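Local coordinates for protein transcriptional regulator, putative (PDB 3BJN) that probably represses allantoin and glyoxylate utilization operons as an IclR-type DNA-binding regulator, of which this chain is the C-terminal domain, at residues 99-102 against 103-106; 77-80 against 81-85; 20-23 against 24-27; 11-14 against 15-18; 141-144 against 145-148. All coordinates share one frame; numbering follows the deposited sequence. Where two conformers were deposited one is given.

Contact 1. Residues 99-102 against 103-106; sequences QSEF and EKIR
Arg106 folds back along helix 96-108 over the turn that holds Phe102, and its side chain follows one carbonyl for most of its length. CB lies 3.6 Å from Phe102 O, CG comes to 3.4 Å from the same oxygen, and CD is still 4.1 Å from it. A bend at chi3 (-66°) then turns the chain back toward the start of the helix. NE is 3.7 Å from Phe102 O, which stands above one face of the guanidinium, shifted toward its rim. CZ and NH2 come near Phe102 CB, and NH1 is 3.7 Å from that carbon. NH1 also donates a hydrogen bond to Ala75 O of helix 67-76. Phe102 O keeps its regular helix bond from Arg106 N (2.9 Å). On an adjoining side of the helix, Glu101 and Ile105 meet. Glu101 has CG opposite its backbone N and bends at chi2 (63°), laying its carboxylate beside the isoleucine: OE2 is 3.4 Å from Ile105 CD1. Lys104 NZ remains 4.7 Å from Glu101 OE1, not in contact, so any attraction is probably weak. The Phe102 ring packs on Leu74 and Leu86 of the two preceding helices, and Ile105 on Tyr76. The two apolar residues are thus buried against neighbouring helices, while the Arg106 charge is turned to a backbone carbonyl, Ala75 O, outside this turn.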
loop_
_atom_site.group_PDB
_atom_site.type_symbol
_atom_site.label_atom_id
_atom_site.label_comp_id
_atom_site.label_asym_id
_atom_site.label_seq_id
_atom_site.Cartn_x
_atom_site.Cartn_y
_atom_site.Cartn_z
ATOM N N GLN A 99 2.097 -14.653 -10.368
ATOM C CA GLN A 99 3.479 -14.420 -10.763
ATOM C C GLN A 99 3.610 -13.265 -11.756
ATOM O O GLN A 99 4.502 -12.424 -11.611
ATOM C CB GLN A 99 4.134 -15.702 -11.291
ATOM C CG GLN A 99 4.431 -16.721 -10.158
ATOM C CD GLN A 99 5.165 -16.068 -8.992
ATOM O OE1 GLN A 99 6.103 -15.297 -9.199
ATOM N NE2 GLN A 99 4.722 -16.340 -7.768
ATOM N N SER A 100 2.692 -13.193 -12.720
ATOM C CA SER A 100 2.685 -12.084 -13.681
ATOM C C SER A 100 2.444 -10.734 -12.997
ATOM O O SER A 100 3.058 -9.738 -13.394
ATOM C CB SER A 100 1.673 -12.303 -14.816
ATOM O OG SER A 100 0.347 -12.275 -14.310
ATOM N N GLU A 101 1.571 -10.704 -11.980
ATOM C CA GLU A 101 1.289 -9.460 -11.254
ATOM C C GLU A 101 2.535 -9.019 -10.499
ATOM O O GLU A 101 2.895 -7.844 -10.549
ATOM C CB GLU A 101 0.075 -9.593 -10.300
ATOM C CG GLU A 101 -0.285 -8.316 -9.464
ATOM C CD GLU A 101 -0.729 -7.059 -10.273
ATOM O OE1 GLU A 101 -1.099 -7.165 -11.469
ATOM O OE2 GLU A 101 -0.717 -5.933 -9.698
ATOM N N PHE A 102 3.199 -9.952 -9.807
ATOM C CA PHE A 102 4.392 -9.579 -9.042
ATOM C C PHE A 102 5.523 -9.081 -9.929
ATOM O O PHE A 102 6.194 -8.108 -9.581
ATOM C CB PHE A 102 4.891 -10.713 -8.160
ATOM C CG PHE A 102 3.907 -11.162 -7.119
ATOM C CD1 PHE A 102 3.026 -10.256 -6.512
ATOM C CD2 PHE A 102 3.887 -12.491 -6.721
ATOM C CE1 PHE A 102 2.110 -10.690 -5.529
ATOM C CE2 PHE A 102 2.996 -12.922 -5.754
ATOM C CZ PHE A 102 2.114 -12.022 -5.145
ATOM N N GLU A 103 5.724 -9.734 -11.073
ATOM C CA GLU A 103 6.750 -9.287 -12.030
ATOM C C GLU A 103 6.434 -7.889 -12.558
ATOM O O GLU A 103 7.322 -7.025 -12.646
ATOM C CB GLU A 103 6.904 -10.277 -13.186
ATOM C CG GLU A 103 7.583 -11.594 -12.785
ATOM C CD GLU A 103 7.282 -12.726 -13.757
ATOM O OE1 GLU A 103 6.857 -12.450 -14.894
ATOM O OE2 GLU A 103 7.462 -13.905 -13.378
ATOM N N LYS A 104 5.165 -7.652 -12.899
ATOM C CA LYS A 104 4.727 -6.328 -13.356
ATOM C C LYS A 104 4.992 -5.269 -12.286
ATOM O O LYS A 104 5.515 -4.194 -12.563
ATOM C CB LYS A 104 3.242 -6.369 -13.702
ATOM C CG LYS A 104 2.663 -5.048 -14.174
ATOM C CD LYS A 104 1.140 -5.056 -14.053
ATOM C CE LYS A 104 0.538 -3.873 -14.814
ATOM N NZ LYS A 104 -0.948 -3.967 -14.967
ATOM N N ILE A 105 4.625 -5.588 -11.046
ATOM C CA ILE A 105 4.852 -4.659 -9.952
ATOM C C ILE A 105 6.338 -4.323 -9.764
ATOM O O ILE A 105 6.698 -3.150 -9.643
ATOM C CB ILE A 105 4.229 -5.200 -8.644
ATOM C CG1 ILE A 105 2.704 -5.221 -8.787
ATOM C CG2 ILE A 105 4.693 -4.367 -7.444
ATOM C CD1 ILE A 105 2.007 -5.974 -7.675
ATOM N N ARG A 106 7.199 -5.344 -9.771
ATOM C CA ARG A 106 8.637 -5.121 -9.597
ATOM C C ARG A 106 9.261 -4.334 -10.757
ATOM O O ARG A 106 10.191 -3.551 -10.550
ATOM C CB ARG A 106 9.362 -6.454 -9.344
ATOM C CG ARG A 106 8.991 -7.019 -7.979
ATOM C CD ARG A 106 9.813 -8.214 -7.610
ATOM N NE ARG A 106 9.548 -9.335 -8.500
ATOM C CZ ARG A 106 8.901 -10.452 -8.161
ATOM N NH1 ARG A 106 8.429 -10.641 -6.936
ATOM N NH2 ARG A 106 8.741 -11.405 -9.072
#

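Contact 2. Residues 77-80 against 81-85; sequences MPAA and RCEKI
Pro78 O accepts a nearly straight bond from Cys82 N (3.0 Å, 176°) and a weak one from Arg81 N, opening helix 79-88. This is a short turn between the consecutive helices 67-76 and 79-88 of the IclR C-terminal domain, with Pro78 as N-cap: Met77 is where the chain leaves helical geometry after the first helix, and the next starts two residues on. Met77, a selenomethionine here, carries most of the side-chain contact. Its chi1 of 68° keeps CG close over the main chain and brings the side chain against those of the first turn of the new helix. CG rests 3.9 Å from Cys82 CB. Beyond it, SE lies 3.6 Å from Cys82 N and 3.7 Å from Ile85 CD1. Arg81 was deposited in two conformers; in the one given, its extended stem crosses Met77 at about a right angle, with CD 3.6 Å from SE. In that conformer CE stands over one face of the guanidinium, off toward the rim, a placement to be read with reserve. Leu64 touches both Met77 and Ile85, while Leu74 of helix 67-76 packs on Cys82 and Ile85, making this the inward side of the turn. The exposed side carries Glu83 and a water. Glu83 runs extended past the preceding turn, its CG 3.1 Å from Ala79 O. The water donates to Ala80 O at 2.8 Å and reaches Glu83 OE1 only weakly, at 3.4 Å.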
loop_
_atom_site.group_PDB
_atom_site.type_symbol
_atom_site.label_atom_id
_atom_site.label_comp_id
_atom_site.label_asym_id
_atom_site.label_seq_id
_atom_site.Cartn_x
_atom_site.Cartn_y
_atom_site.Cartn_z
HETATM N N MSE A 77 8.452 -8.621 -0.550
HETATM C CA MSE A 77 8.945 -9.489 0.528
HETATM C C MSE A 77 9.620 -10.753 -0.053
HETATM O O MSE A 77 9.496 -11.037 -1.244
HETATM C CB MSE A 77 7.799 -9.876 1.472
HETATM C CG MSE A 77 6.788 -10.772 0.833
HETATM SE SE MSE A 77 5.428 -11.308 2.150
HETATM C CE MSE A 77 4.835 -9.531 2.730
ATOM N N PRO A 78 10.343 -11.521 0.789
ATOM C CA PRO A 78 10.927 -12.781 0.326
ATOM C C PRO A 78 9.865 -13.730 -0.211
ATOM O O PRO A 78 8.751 -13.807 0.338
ATOM C CB PRO A 78 11.554 -13.347 1.598
ATOM C CG PRO A 78 11.924 -12.107 2.377
ATOM C CD PRO A 78 10.681 -11.265 2.200
ATOM N N ALA A 79 10.208 -14.433 -1.284
ATOM C CA ALA A 79 9.288 -15.384 -1.910
ATOM C C ALA A 79 8.648 -16.361 -0.933
ATOM O O ALA A 79 7.434 -16.593 -1.001
ATOM C CB ALA A 79 9.995 -16.142 -3.016
ATOM N N ALA A 80 9.458 -16.954 -0.052
ATOM C CA ALA A 80 8.981 -17.966 0.893
ATOM C C ALA A 80 7.881 -17.421 1.789
ATOM O O ALA A 80 6.905 -18.121 2.078
ATOM C CB ALA A 80 10.121 -18.471 1.731
ATOM N N ARG A 81 8.067 -16.174 2.223
ATOM C CA ARG A 81 7.125 -15.485 3.093
ATOM C C ARG A 81 5.820 -15.271 2.322
ATOM O O ARG A 81 4.730 -15.625 2.790
ATOM C CB ARG A 81 7.717 -14.146 3.535
ATOM C CG ARG A 81 6.926 -13.418 4.608
ATOM C CD ARG A 81 7.535 -12.030 4.918
ATOM N NE ARG A 81 6.726 -11.302 5.900
ATOM C CZ ARG A 81 7.012 -10.110 6.431
ATOM N NH1 ARG A 81 8.122 -9.441 6.104
ATOM N NH2 ARG A 81 6.173 -9.583 7.316
ATOM N N CYS A 82 5.951 -14.689 1.132
ATOM C CA CYS A 82 4.819 -14.440 0.250
ATOM C C CYS A 82 4.014 -15.742 0.002
ATOM O O CYS A 82 2.786 -15.739 0.081
ATOM C CB CYS A 82 5.295 -13.823 -1.074
ATOM S SG CYS A 82 4.015 -13.781 -2.342
ATOM N N GLU A 83 4.715 -16.846 -0.250
ATOM C CA GLU A 83 4.051 -18.130 -0.506
ATOM C C GLU A 83 3.227 -18.615 0.688
ATOM O O GLU A 83 2.076 -19.065 0.520
ATOM C CB GLU A 83 5.072 -19.193 -0.958
ATOM C CG GLU A 83 5.704 -18.828 -2.301
ATOM C CD GLU A 83 6.979 -19.618 -2.585
ATOM O OE1 GLU A 83 7.363 -20.495 -1.772
ATOM O OE2 GLU A 83 7.595 -19.358 -3.633
ATOM N N LYS A 84 3.783 -18.486 1.893
ATOM C CA LYS A 84 3.086 -18.893 3.126
ATOM C C LYS A 84 1.787 -18.122 3.300
ATOM O O LYS A 84 0.750 -18.670 3.720
ATOM C CB LYS A 84 3.971 -18.647 4.360
ATOM C CG LYS A 84 5.098 -19.636 4.551
ATOM C CD LYS A 84 5.836 -19.287 5.826
ATOM C CE LYS A 84 6.951 -20.271 6.084
ATOM N NZ LYS A 84 7.821 -19.757 7.169
ATOM N N ILE A 85 1.844 -16.827 2.995
ATOM C CA ILE A 85 0.692 -15.980 3.173
ATOM C C ILE A 85 -0.383 -16.351 2.151
ATOM O O ILE A 85 -1.527 -16.562 2.502
ATOM C CB ILE A 85 1.081 -14.474 3.062
ATOM C CG1 ILE A 85 1.957 -14.103 4.260
ATOM C CG2 ILE A 85 -0.155 -13.608 3.034
ATOM C CD1 ILE A 85 2.675 -12.749 4.112
HETATM O O HOH W 1 7.039 -20.879 1.592
#

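Contact 3. Residues 20-23 against 24-27; sequences SRLQ and KQTG
Lys24, Gln23 and Gln25 lose the most surface in these last two turns of helix 12-26. Lys24 runs extended back along the helix until its CE lies 3.5 Å from Ser20 OG; a water sits beside both residues, 3.1 Å from Ser20 OG and weakly bonded to Lys24 NZ. Gln25 comes alongside Arg21. Its amide carbon CD is 3.6 Å from Arg21 CG, and its plane is turned only 19° from that of the guanidinium, with NE2 over one guanidinium face. That amide nitrogen also has a weak bond to Gln160 of helix 144-163. The Gln23 amide is bonded outside the turn, OE1 to Arg46 and NE2 to Glu47 O, while the Gln23 carbonyl O receives Gly27 N at 2.8 Å. Thr26 doubles the hold on Leu22 O: at a chi1 of 60° its OG1 donates at 2.9 Å from one face of the carbonyl plane, and Thr26 N donates from the opposite face. OG1 is also bonded to Glu28 N, just beyond the turn. Leu22 CD1 packs on Thr26 CG2, and the Leu22 side chain touches Ile138 and Val140 of the sheet. A helix C-terminus closed by a glycine with positive phi (69°) leads here into strand 29-36 of the GAF-like fold.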
loop_
_atom_site.group_PDB
_atom_site.type_symbol
_atom_site.label_atom_id
_atom_site.label_comp_id
_atom_site.label_asym_id
_atom_site.label_seq_id
_atom_site.Cartn_x
_atom_site.Cartn_y
_atom_site.Cartn_z
ATOM N N SER A 20 1.800 13.757 5.146
ATOM C CA SER A 20 1.239 15.116 5.105
ATOM C C SER A 20 1.458 15.758 3.729
ATOM O O SER A 20 0.527 16.269 3.086
ATOM C CB SER A 20 1.899 15.949 6.180
ATOM O OG SER A 20 1.496 17.310 6.099
ATOM N N ARG A 21 2.705 15.720 3.257
ATOM C CA ARG A 21 3.009 16.285 1.933
ATOM C C ARG A 21 2.222 15.580 0.824
ATOM O O ARG A 21 1.700 16.224 -0.086
ATOM C CB ARG A 21 4.514 16.185 1.646
ATOM C CG ARG A 21 4.850 16.771 0.281
ATOM C CD ARG A 21 6.358 16.876 0.088
ATOM N NE ARG A 21 6.919 15.533 -0.034
ATOM C CZ ARG A 21 8.055 15.229 -0.666
ATOM N NH1 ARG A 21 8.767 16.183 -1.263
ATOM N NH2 ARG A 21 8.478 13.967 -0.693
ATOM N N LEU A 22 2.171 14.249 0.900
ATOM C CA LEU A 22 1.530 13.453 -0.142
ATOM C C LEU A 22 0.062 13.852 -0.275
ATOM O O LEU A 22 -0.438 14.032 -1.396
ATOM C CB LEU A 22 1.648 11.985 0.225
ATOM C CG LEU A 22 0.971 11.034 -0.742
ATOM C CD1 LEU A 22 1.379 11.228 -2.228
ATOM C CD2 LEU A 22 1.379 9.634 -0.252
ATOM N N GLN A 23 -0.635 14.013 0.859
ATOM C CA GLN A 23 -2.035 14.472 0.765
ATOM C C GLN A 23 -2.160 15.884 0.210
ATOM O O GLN A 23 -3.081 16.175 -0.548
ATOM C CB GLN A 23 -2.731 14.398 2.120
ATOM C CG GLN A 23 -4.135 15.019 2.123
ATOM C CD GLN A 23 -4.835 14.749 3.457
ATOM O OE1 GLN A 23 -4.320 15.108 4.519
ATOM N NE2 GLN A 23 -6.005 14.163 3.403
ATOM N N LYS A 24 -1.227 16.766 0.574
ATOM C CA LYS A 24 -1.262 18.148 0.042
ATOM C C LYS A 24 -0.906 18.234 -1.465
ATOM O O LYS A 24 -1.256 19.239 -2.099
ATOM C CB LYS A 24 -0.335 19.020 0.878
ATOM C CG LYS A 24 -0.882 19.240 2.277
ATOM C CD LYS A 24 0.088 20.133 3.000
ATOM C CE LYS A 24 -0.058 20.005 4.482
ATOM N NZ LYS A 24 0.858 21.024 5.091
ATOM N N GLN A 25 -0.232 17.199 -1.999
ATOM C CA GLN A 25 0.146 17.124 -3.422
ATOM C C GLN A 25 -0.960 16.511 -4.272
ATOM O O GLN A 25 -1.118 16.845 -5.451
ATOM C CB GLN A 25 1.392 16.258 -3.570
ATOM C CG GLN A 25 2.691 16.946 -3.111
ATOM C CD GLN A 25 3.844 15.996 -3.139
ATOM O OE1 GLN A 25 3.698 14.813 -2.831
ATOM N NE2 GLN A 25 5.008 16.499 -3.522
ATOM N N THR A 26 -1.706 15.572 -3.677
ATOM C CA THR A 26 -2.718 14.831 -4.436
ATOM C C THR A 26 -4.154 15.186 -4.117
ATOM O O THR A 26 -5.080 14.834 -4.887
ATOM C CB THR A 26 -2.582 13.297 -4.175
ATOM O OG1 THR A 26 -2.759 13.047 -2.772
ATOM C CG2 THR A 26 -1.223 12.766 -4.617
ATOM N N GLY A 27 -4.380 15.770 -2.940
ATOM C CA GLY A 27 -5.757 16.002 -2.467
ATOM C C GLY A 27 -6.454 14.699 -2.120
ATOM O O GLY A 27 -7.679 14.590 -2.269
HETATM O O HOH W 2 3.541 19.106 4.609
#

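Contact 4. Residues 11-14 against 15-18; sequences NLDA and VEAV
Asn11 and Val15 form the close-packed side of these first two turns of helix 12-26. A chi1 of 67° swings the Asn11 amide to the valine, and the branch CG2 of Val15 meets it almost evenly: OD1 is 3.7 Å away and ND2 3.8 Å. The same methyl group is 3.4 Å from Asn11 O, so one branch of the buried valine touches both the side chain and the backbone of the N-cap residue. The Asn11 side chain makes no capping bond; OD1 instead accepts from Gln9 NE2. Four backbone bonds join the two segments, beginning with Val15 N to Asn11 O at 2.9 Å.

The exposed side belongs to Asp13 and Glu16. Asp13 points away from the second segment, and its OD1 is 4.5 Å from Glu16 OE1, with nothing closer between the two side chains. The two like charges would be expected to disfavour a closer approach, probably with some relief from solvent at these exposed positions. Glu16 stretches back along the helix so that OE2 comes to 3.7 Å from Leu12 CG, with the leucine and glutamate chains crossing at a slant; this is a carboxylate laid against a hydrocarbon branch, not a polar bond. Around the turn, Leu12, Val15 and Glu16 touch Ser44 of strand 39-45, whereas Asn11, Ala14 and Val18 lie against Leu165 at the chain end beyond helix 144-163.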
loop_
_atom_site.group_PDB
_atom_site.type_symbol
_atom_site.label_atom_id
_atom_site.label_comp_id
_atom_site.label_asym_id
_atom_site.label_seq_id
_atom_site.Cartn_x
_atom_site.Cartn_y
_atom_site.Cartn_z
ATOM N N ASN A 11 10.564 5.347 12.675
ATOM C CA ASN A 11 10.605 6.570 11.897
ATOM C C ASN A 11 9.240 7.212 11.671
ATOM O O ASN A 11 9.015 7.817 10.619
ATOM C CB ASN A 11 11.263 6.298 10.544
ATOM C CG ASN A 11 10.420 5.387 9.658
ATOM O OD1 ASN A 11 9.551 4.616 10.133
ATOM N ND2 ASN A 11 10.654 5.481 8.358
ATOM N N LEU A 12 8.348 7.095 12.651
ATOM C CA LEU A 12 7.004 7.687 12.536
ATOM C C LEU A 12 7.003 9.194 12.252
ATOM O O LEU A 12 6.177 9.667 11.466
ATOM C CB LEU A 12 6.174 7.385 13.784
ATOM C CG LEU A 12 4.669 7.635 13.766
ATOM C CD1 LEU A 12 3.941 6.812 12.675
ATOM C CD2 LEU A 12 4.120 7.306 15.154
ATOM N N ASP A 13 7.907 9.963 12.856
ATOM C CA ASP A 13 7.953 11.401 12.528
ATOM C C ASP A 13 8.176 11.622 11.028
ATOM O O ASP A 13 7.499 12.455 10.396
ATOM C CB ASP A 13 9.054 12.132 13.308
ATOM C CG ASP A 13 8.777 12.203 14.811
ATOM O OD1 ASP A 13 7.670 11.836 15.258
ATOM O OD2 ASP A 13 9.690 12.622 15.558
ATOM N N ALA A 14 9.104 10.848 10.462
ATOM C CA ALA A 14 9.449 10.979 9.042
ATOM C C ALA A 14 8.257 10.525 8.181
ATOM O O ALA A 14 7.899 11.169 7.167
ATOM C CB ALA A 14 10.696 10.152 8.719
ATOM N N VAL A 15 7.655 9.419 8.595
ATOM C CA VAL A 15 6.447 8.918 7.909
ATOM C C VAL A 15 5.322 9.963 7.914
ATOM O O VAL A 15 4.696 10.225 6.881
ATOM C CB VAL A 15 5.944 7.592 8.558
ATOM C CG1 VAL A 15 4.566 7.217 8.020
ATOM C CG2 VAL A 15 6.942 6.465 8.338
ATOM N N GLU A 16 5.054 10.545 9.088
ATOM C CA GLU A 16 4.001 11.577 9.178
ATOM C C GLU A 16 4.241 12.750 8.229
ATOM O O GLU A 16 3.310 13.222 7.584
ATOM C CB GLU A 16 3.816 12.047 10.628
ATOM C CG GLU A 16 3.191 10.967 11.491
ATOM C CD GLU A 16 3.086 11.326 12.953
ATOM O OE1 GLU A 16 3.649 12.355 13.384
ATOM O OE2 GLU A 16 2.454 10.542 13.698
ATOM N N ALA A 17 5.479 13.217 8.146
ATOM C CA ALA A 17 5.848 14.323 7.250
ATOM C C ALA A 17 5.622 13.961 5.781
ATOM O O ALA A 17 5.074 14.755 5.024
ATOM C CB ALA A 17 7.313 14.731 7.487
ATOM N N VAL A 18 6.032 12.744 5.392
ATOM C CA VAL A 18 5.838 12.272 4.025
ATOM C C VAL A 18 4.336 12.150 3.686
ATOM O O VAL A 18 3.890 12.551 2.590
ATOM C CB VAL A 18 6.597 10.933 3.812
ATOM C CG1 VAL A 18 6.026 10.162 2.654
ATOM C CG2 VAL A 18 8.128 11.212 3.660
#

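Contact 5. Residues 141-144 against 145-148; sequences MAPA and HRVE
Arg146 bends at chi3 (-61°) after CG has set off opposite its carbonyl carbon (chi1 -64°), and this fold of the chain lays its guanidinium flat on Pro143. The site is a strand-to-helix junction of the GAF-like fold, where strand 133-143 ends and helix 144-163 begins, with Pro143 as N-cap. Pro143 CG stands over the centre of the guanidinium, 3.3 Å from Arg146 CZ, and the ring continues so that CD is 3.3 Å from NH1. The packing is tight and is made through C-H groups against the flat cationic group. Arg146 NH1 forms a salt bridge with Glu28 OE1, and Glu28 also touches Pro143, so the Glu28 side chain meets both partners.

The backbone of Pro143 is used twice as well. Its O accepts Val147 N in the carbonyl plane at 3.0 Å, while Arg146 N comes to the same oxygen at 2.9 Å from above that plane, with a bent N-H angle of 133°. Glu148 N binds Ala144 O to continue the helix, and the extended glutamate chain follows, its CG 3.2 Å from that oxygen. On the buried side Val147 faces the sheet, touching Ser122 and Ile124 of strand 121-130, to which Ala142 is also bonded through its backbone. Ala142 CB, near the end of strand 133-143, meets Val147 CG2 at 3.5 Å.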
loop_
_atom_site.group_PDB
_atom_site.type_symbol
_atom_site.label_atom_id
_atom_site.label_comp_id
_atom_site.label_asym_id
_atom_site.label_seq_id
_atom_site.Cartn_x
_atom_site.Cartn_y
_atom_site.Cartn_z
HETATM N N MSE A 141 -5.450 5.959 -1.176
HETATM C CA MSE A 141 -6.767 5.316 -1.340
HETATM C C MSE A 141 -7.711 6.426 -1.754
HETATM O O MSE A 141 -7.835 7.423 -1.035
HETATM C CB MSE A 141 -7.230 4.714 -0.008
HETATM C CG MSE A 141 -6.374 3.565 0.478
HETATM SE SE MSE A 141 -4.874 4.263 1.541
HETATM C CE MSE A 141 -5.528 3.644 3.272
ATOM N N ALA A 142 -8.359 6.284 -2.911
ATOM C CA ALA A 142 -9.064 7.397 -3.501
ATOM C C ALA A 142 -10.202 6.884 -4.401
ATOM O O ALA A 142 -10.097 5.790 -4.967
ATOM C CB ALA A 142 -8.084 8.240 -4.320
ATOM N N PRO A 143 -11.294 7.669 -4.524
ATOM C CA PRO A 143 -12.420 7.245 -5.356
ATOM C C PRO A 143 -11.949 7.050 -6.802
ATOM O O PRO A 143 -11.194 7.881 -7.324
ATOM C CB PRO A 143 -13.408 8.432 -5.274
ATOM C CG PRO A 143 -12.603 9.580 -4.754
ATOM C CD PRO A 143 -11.481 9.003 -3.932
ATOM N N ALA A 144 -12.406 5.983 -7.454
ATOM C CA ALA A 144 -12.073 5.787 -8.850
ATOM C C ALA A 144 -12.407 7.046 -9.675
ATOM O O ALA A 144 -11.710 7.351 -10.645
ATOM C CB ALA A 144 -12.795 4.562 -9.392
ATOM N N HIS A 145 -13.448 7.783 -9.272
ATOM C CA HIS A 145 -13.899 8.991 -10.010
ATOM C C HIS A 145 -12.730 9.988 -10.141
ATOM O O HIS A 145 -12.539 10.620 -11.210
ATOM C CB HIS A 145 -15.079 9.663 -9.295
ATOM C CG HIS A 145 -15.555 10.888 -9.993
ATOM N ND1 HIS A 145 -16.286 10.836 -11.161
ATOM C CD2 HIS A 145 -15.376 12.200 -9.714
ATOM C CE1 HIS A 145 -16.550 12.069 -11.561
ATOM N NE2 HIS A 145 -15.993 12.912 -10.707
ATOM N N ARG A 146 -11.953 10.121 -9.065
ATOM C CA ARG A 146 -10.810 11.042 -9.066
ATOM C C ARG A 146 -9.521 10.424 -9.572
ATOM O O ARG A 146 -8.695 11.123 -10.175
ATOM C CB ARG A 146 -10.601 11.669 -7.682
ATOM C CG ARG A 146 -11.773 12.536 -7.290
ATOM C CD ARG A 146 -11.431 13.539 -6.218
ATOM N NE ARG A 146 -10.991 12.926 -4.974
ATOM C CZ ARG A 146 -11.789 12.679 -3.937
ATOM N NH1 ARG A 146 -11.275 12.135 -2.840
ATOM N NH2 ARG A 146 -13.090 12.949 -4.007
ATOM N N VAL A 147 -9.322 9.133 -9.320
ATOM C CA VAL A 147 -8.103 8.466 -9.785
ATOM C C VAL A 147 -8.054 8.447 -11.304
ATOM O O VAL A 147 -6.979 8.614 -11.885
ATOM C CB VAL A 147 -7.961 7.041 -9.208
ATOM C CG1 VAL A 147 -6.746 6.329 -9.818
ATOM C CG2 VAL A 147 -7.820 7.116 -7.674
ATOM N N GLU A 148 -9.215 8.281 -11.941
ATOM C CA GLU A 148 -9.305 8.291 -13.401
ATOM C C GLU A 148 -8.795 9.579 -14.042
ATOM O O GLU A 148 -8.350 9.571 -15.189
ATOM C CB GLU A 148 -10.740 8.001 -13.844
ATOM C CG GLU A 148 -11.080 6.553 -13.643
ATOM C CD GLU A 148 -12.545 6.233 -13.881
ATOM O OE1 GLU A 148 -13.306 7.112 -14.370
ATOM O OE2 GLU A 148 -12.929 5.082 -13.571
#

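The five contacts lie within one IclR C-terminal domain, set round its antiparallel sheet: four lie on helices and contact 5 at a strand-to-helix junction. Contacts 1 and 2 lie on consecutive helices and touch directly, Phe102 CE2 against Cys82 SG at 3.7 Å. Contacts 4 and 3 follow each other along helix 12-26, their centres 13 Å apart, the first at its start and the second at its end. Contact 5 opens the long C-terminal helix; its nearest atoms come to about 4 Å from contact 3 without touching. Contacts 1 and 3 have centres 27 Å apart, and contacts 2 and 3 32 Å, each pair on opposite sides of the chain's centre.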